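Local coordinates for protein HTH-type transcriptional regulator YgaV (Escherichia coli K12, PDB 3CUO) that regulates large-scale gene expression in response to sulfide, acting as both a repressor and an activator of transcription, at residues Thr39-Leu44 with Ala54-Leu59; Gly66-Gln71 with Tyr79-Glu84. All coordinates share one frame; numbering follows the deposited sequence.

Contact 1. Residues Thr39-Leu44 with Ala54-Leu59; sequences TSAGEL and ATSQHL
Ala41 and Leu44 of the first helix of the predicted DNA-binding helix-turn-helix meet Thr55, Ser56 and Leu59 of the second, the helix that in ArsR-type regulators is generally the recognition helix. The backbones come nearest at Ala41 and Ser56, with their CA atoms 6.3 Å apart. The small side chain of Ala41 is consistent with this close approach. Its CB points at the second helix and lies 3.8 Å from Ser56 OG and 4.1 Å from Leu59 CD1. Deeper in, the two leucines cross obliquely, and Leu44 CD1 rests 3.9 Å from Leu59 CD2. Thr55 sets its methyl against Leu44: CG2 lies anti to the backbone N and sits 3.8 Å from Leu44 CB. The same methyl is 3.9 Å from Ala41 O. Residues 41-48 and 52-64 form the two helices of the motif, joined by a tight turn, and this apolar seam sets them against each other. Thr55 OG1 bonds to Ser51 O, one turn back in the chain, and to Thr45 OG1 of the first helix. The buried hydroxyl is thus satisfied within the motif, and these bonds probably help to hold the rotation that presents CG2. On the inner side, helix 24-33 closes over the leucines: Met32 and Leu33 touch Leu44, and Ile29 touches Leu59.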
loop_
_atom_site.group_PDB
_atom_site.type_symbol
_atom_site.label_atom_id
_atom_site.label_comp_id
_atom_site.label_asym_id
_atom_site.label_seq_id
_atom_site.Cartn_x
_atom_site.Cartn_y
_atom_site.Cartn_z
ATOM N N THR A 39 -21.381 -6.302 6.028
ATOM C CA THR A 39 -21.351 -7.459 5.132
ATOM C C THR A 39 -20.803 -8.672 5.875
ATOM O O THR A 39 -19.773 -8.605 6.541
ATOM C CB THR A 39 -20.490 -7.179 3.865
ATOM O OG1 THR A 39 -20.999 -6.048 3.144
ATOM C CG2 THR A 39 -20.452 -8.379 2.975
ATOM N N SER A 40 -21.449 -9.797 5.678
ATOM C CA SER A 40 -21.049 -11.045 6.319
ATOM C C SER A 40 -19.832 -11.764 5.723
ATOM O O SER A 40 -19.474 -11.609 4.571
ATOM C CB SER A 40 -22.248 -12.008 6.361
ATOM O OG SER A 40 -22.702 -12.285 5.046
ATOM N N ALA A 41 -19.173 -12.570 6.546
ATOM C CA ALA A 41 -18.082 -13.432 6.068
ATOM C C ALA A 41 -18.436 -14.375 4.911
ATOM O O ALA A 41 -17.651 -14.575 3.992
ATOM C CB ALA A 41 -17.497 -14.198 7.228
ATOM N N GLY A 42 -19.607 -15.013 4.964
ATOM C CA GLY A 42 -20.039 -15.881 3.892
ATOM C C GLY A 42 -20.163 -15.199 2.532
ATOM O O GLY A 42 -19.835 -15.778 1.545
ATOM N N GLU A 43 -20.652 -13.961 2.477
ATOM C CA GLU A 43 -20.688 -13.226 1.184
ATOM C C GLU A 43 -19.246 -12.954 0.702
ATOM O O GLU A 43 -18.903 -13.117 -0.482
ATOM C CB GLU A 43 -21.494 -11.930 1.343
ATOM C CG GLU A 43 -21.654 -11.180 0.010
ATOM C CD GLU A 43 -22.741 -10.074 0.046
ATOM O OE1 GLU A 43 -23.333 -9.826 1.125
ATOM O OE2 GLU A 43 -22.980 -9.452 -1.018
ATOM N N LEU A 44 -18.369 -12.628 1.630
ATOM C CA LEU A 44 -16.974 -12.259 1.273
ATOM C C LEU A 44 -16.222 -13.520 0.839
ATOM O O LEU A 44 -15.407 -13.535 -0.108
ATOM C CB LEU A 44 -16.312 -11.557 2.457
ATOM C CG LEU A 44 -16.876 -10.167 2.887
ATOM C CD1 LEU A 44 -16.437 -9.634 4.238
ATOM C CD2 LEU A 44 -16.600 -9.116 1.832
ATOM N N ALA A 54 -10.375 -19.119 5.923
ATOM C CA ALA A 54 -9.340 -18.236 5.427
ATOM C C ALA A 54 -9.863 -16.802 5.348
ATOM O O ALA A 54 -9.172 -15.886 5.726
ATOM C CB ALA A 54 -8.771 -18.720 4.014
ATOM N N THR A 55 -11.100 -16.625 4.910
ATOM C CA THR A 55 -11.740 -15.324 4.869
ATOM C C THR A 55 -11.843 -14.736 6.234
ATOM O O THR A 55 -11.482 -13.592 6.459
ATOM C CB THR A 55 -13.148 -15.450 4.206
ATOM O OG1 THR A 55 -12.982 -16.109 2.963
ATOM C CG2 THR A 55 -13.774 -14.040 3.931
ATOM N N SER A 56 -12.323 -15.527 7.189
ATOM C CA SER A 56 -12.484 -15.036 8.552
ATOM C C SER A 56 -11.155 -14.677 9.205
ATOM O O SER A 56 -11.081 -13.714 9.992
ATOM C CB SER A 56 -13.304 -16.052 9.395
ATOM O OG SER A 56 -14.673 -16.026 8.988
ATOM N N GLN A 57 -10.086 -15.400 8.857
ATOM C CA GLN A 57 -8.745 -15.048 9.366
ATOM C C GLN A 57 -8.263 -13.757 8.797
ATOM O O GLN A 57 -7.725 -12.993 9.528
ATOM C CB GLN A 57 -7.648 -16.112 9.069
ATOM C CG GLN A 57 -7.421 -17.073 10.216
ATOM C CD GLN A 57 -6.857 -18.388 9.759
ATOM O OE1 GLN A 57 -7.108 -19.464 10.365
ATOM N NE2 GLN A 57 -6.131 -18.341 8.654
ATOM N N HIS A 58 -8.403 -13.541 7.492
ATOM C CA HIS A 58 -8.064 -12.248 6.883
ATOM C C HIS A 58 -8.883 -11.141 7.599
ATOM O O HIS A 58 -8.347 -10.145 8.029
ATOM C CB HIS A 58 -8.345 -12.202 5.363
ATOM C CG HIS A 58 -7.344 -12.956 4.500
ATOM N ND1 HIS A 58 -6.086 -12.474 4.198
ATOM C CD2 HIS A 58 -7.465 -14.109 3.811
ATOM C CE1 HIS A 58 -5.461 -13.310 3.386
ATOM N NE2 HIS A 58 -6.278 -14.316 3.138
ATOM N N LEU A 59 -10.175 -11.326 7.729
ATOM C CA LEU A 59 -11.013 -10.323 8.428
ATOM C C LEU A 59 -10.558 -9.963 9.849
ATOM O O LEU A 59 -10.543 -8.783 10.199
ATOM C CB LEU A 59 -12.454 -10.809 8.494
ATOM C CG LEU A 59 -13.077 -10.779 7.105
ATOM C CD1 LEU A 59 -14.266 -11.735 7.037
ATOM C CD2 LEU A 59 -13.417 -9.341 6.666
#

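Contact 2. Residues Gly66-Gln71 with Tyr79-Glu84; sequences GLIDSQ and YSIKNE
Asp69 and Ser80 face each other as a hydrogen-bonded pair of the antiparallel beta hairpin, the wing of this winged-helix fold. Asp69 N donates a hydrogen bond to Ser80 O at 2.9 Å, and Ser80 N returns a bond to Asp69 O. Asp69 CG sits between its backbone N and carbonyl carbon (chi1 69°), which lets OD1 accept from Ser80 OG at 2.8 Å, nearly along its C-O axis. A water also donates to OD1 and to Ile81 O. With an alanine in place of Asp69, the Ser80 hydroxyl would probably lose this acceptor and be freer to turn. On the other face, Ser70 CB lies 3.8 Å from Tyr79 CD1, and Ile68 CD1 reaches the same ring carbon at 3.9 Å. Leu67 O accepts hydrogen bonds from Lys82 N at 3.0 Å and Asn83 N at 3.3 Å, both from one face of its plane, the second well above it. Lys82 CG is anti to the backbone N (chi1 -166°), with CB by Leu67 O and CD by Gly66 O. Asn83 OD1 caps helix 84-97 at Ala85 N. Leu67 packs on helices 11-21 and 84-97, while Ile68 lies on Met62 of helix 52-64 and Leu30 of helix 24-33.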
loop_
_atom_site.group_PDB
_atom_site.type_symbol
_atom_site.label_atom_id
_atom_site.label_comp_id
_atom_site.label_asym_id
_atom_site.label_seq_id
_atom_site.Cartn_x
_atom_site.Cartn_y
_atom_site.Cartn_z
ATOM N N GLY A 66 -6.852 -2.331 12.254
ATOM C CA GLY A 66 -7.580 -1.071 12.319
ATOM C C GLY A 66 -8.300 -0.719 11.059
ATOM O O GLY A 66 -8.914 0.320 10.995
ATOM N N LEU A 67 -8.270 -1.617 10.062
ATOM C CA LEU A 67 -8.846 -1.356 8.765
ATOM C C LEU A 67 -10.372 -1.481 8.759
ATOM O O LEU A 67 -11.046 -0.772 8.036
ATOM C CB LEU A 67 -8.326 -2.358 7.697
ATOM C CG LEU A 67 -6.837 -2.416 7.392
ATOM C CD1 LEU A 67 -6.739 -3.094 6.107
ATOM C CD2 LEU A 67 -6.212 -1.079 7.399
ATOM N N ILE A 68 -10.885 -2.460 9.491
ATOM C CA ILE A 68 -12.318 -2.784 9.428
ATOM C C ILE A 68 -12.812 -2.929 10.850
ATOM O O ILE A 68 -12.028 -3.089 11.778
ATOM C CB ILE A 68 -12.593 -4.015 8.554
ATOM C CG1 ILE A 68 -11.970 -5.283 9.144
ATOM C CG2 ILE A 68 -12.166 -3.762 7.030
ATOM C CD1 ILE A 68 -12.371 -6.529 8.420
ATOM N N ASP A 69 -14.105 -2.784 11.063
ATOM C CA ASP A 69 -14.649 -3.241 12.294
ATOM C C ASP A 69 -15.789 -4.207 12.099
ATOM O O ASP A 69 -16.160 -4.509 10.961
ATOM C CB ASP A 69 -15.023 -2.066 13.169
ATOM C CG ASP A 69 -16.183 -1.266 12.658
ATOM O OD1 ASP A 69 -16.629 -1.454 11.532
ATOM O OD2 ASP A 69 -16.617 -0.394 13.445
ATOM N N SER A 70 -16.303 -4.734 13.210
ATOM C CA SER A 70 -17.272 -5.784 13.160
ATOM C C SER A 70 -18.424 -5.535 14.130
ATOM O O SER A 70 -18.291 -4.868 15.183
ATOM C CB SER A 70 -16.598 -7.158 13.332
ATOM O OG SER A 70 -16.004 -7.285 14.602
ATOM N N GLN A 71 -19.591 -6.055 13.748
ATOM C CA GLN A 71 -20.773 -6.043 14.605
ATOM C C GLN A 71 -21.299 -7.436 14.746
ATOM O O GLN A 71 -21.527 -8.088 13.732
ATOM C CB GLN A 71 -21.846 -5.132 14.014
ATOM C CG GLN A 71 -21.318 -3.716 13.652
ATOM C CD GLN A 71 -21.592 -2.615 14.708
ATOM O OE1 GLN A 71 -22.719 -2.507 15.244
ATOM N NE2 GLN A 71 -20.593 -1.766 14.959
ATOM N N TYR A 79 -19.105 -7.018 8.878
ATOM C CA TYR A 79 -17.941 -6.258 8.783
ATOM C C TYR A 79 -18.183 -5.000 7.932
ATOM O O TYR A 79 -18.990 -5.015 6.986
ATOM C CB TYR A 79 -16.806 -7.114 8.152
ATOM C CG TYR A 79 -16.500 -8.387 8.927
ATOM C CD1 TYR A 79 -15.497 -8.409 9.868
ATOM C CD2 TYR A 79 -17.221 -9.540 8.718
ATOM C CE1 TYR A 79 -15.229 -9.550 10.584
ATOM C CE2 TYR A 79 -16.956 -10.693 9.456
ATOM C CZ TYR A 79 -15.932 -10.667 10.379
ATOM O OH TYR A 79 -15.574 -11.796 11.113
ATOM N N SER A 80 -17.461 -3.945 8.284
ATOM C CA SER A 80 -17.507 -2.658 7.598
ATOM C C SER A 80 -16.106 -1.992 7.610
ATOM O O SER A 80 -15.249 -2.262 8.478
ATOM C CB SER A 80 -18.640 -1.797 8.236
ATOM O OG SER A 80 -18.081 -0.911 9.180
ATOM N N ILE A 81 -15.862 -1.095 6.653
ATOM C CA ILE A 81 -14.628 -0.319 6.666
ATOM C C ILE A 81 -14.681 0.642 7.801
ATOM O O ILE A 81 -15.670 1.282 7.962
ATOM C CB ILE A 81 -14.268 0.336 5.311
ATOM C CG1 ILE A 81 -13.708 -0.778 4.405
ATOM C CG2 ILE A 81 -13.140 1.457 5.530
ATOM C CD1 ILE A 81 -13.940 -0.654 3.024
ATOM N N LYS A 82 -13.608 0.665 8.600
ATOM C CA LYS A 82 -13.403 1.559 9.715
ATOM C C LYS A 82 -12.476 2.724 9.345
ATOM O O LYS A 82 -12.814 3.850 9.557
ATOM C CB LYS A 82 -12.746 0.823 10.913
ATOM C CG LYS A 82 -12.817 1.653 12.279
ATOM C CD LYS A 82 -11.797 1.224 13.290
ATOM C CE LYS A 82 -11.493 2.341 14.320
ATOM N NZ LYS A 82 -12.732 2.664 15.171
ATOM N N ASN A 83 -11.297 2.416 8.799
ATOM C CA ASN A 83 -10.266 3.429 8.510
ATOM C C ASN A 83 -10.559 4.073 7.159
ATOM O O ASN A 83 -10.484 3.417 6.109
ATOM C CB ASN A 83 -8.894 2.747 8.489
ATOM C CG ASN A 83 -7.803 3.703 8.461
ATOM O OD1 ASN A 83 -8.020 4.828 8.017
ATOM N ND2 ASN A 83 -6.613 3.322 8.974
ATOM N N GLU A 84 -10.839 5.359 7.135
ATOM C CA GLU A 84 -11.159 5.985 5.879
ATOM C C GLU A 84 -9.961 6.073 4.937
ATOM O O GLU A 84 -10.184 6.168 3.772
ATOM C CB GLU A 84 -11.881 7.318 6.058
ATOM C CG GLU A 84 -13.432 7.129 6.086
ATOM C CD GLU A 84 -14.179 8.384 6.604
ATOM O OE1 GLU A 84 -13.525 9.450 6.800
ATOM O OE2 GLU A 84 -15.421 8.322 6.850
HETATM O O HOH W 1 -16.821 1.589 10.538
#

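Overall arrangement
The two contacts follow each other along the chain, contact 1 first, with centres about 13 Å apart. Helix 52-64 leads from the helix-turn-helix of contact 1 into strand 68-72 of contact 2. A second tie is the small antiparallel sheet. Strand 39-40 lies next to strand 77-81, with Thr39 N 2.9 Å from Tyr79 O, a probable hydrogen bond. Direct contacts join them too: Leu59 CB packs on Tyr79 CE1, and Ile68 CD1 meets the backbone Leu59 O. The predicted DNA-binding helices and the wing therefore share one core, as in other winged-helix regulators of the ArsR family. Helix 24-33 touches both contacts.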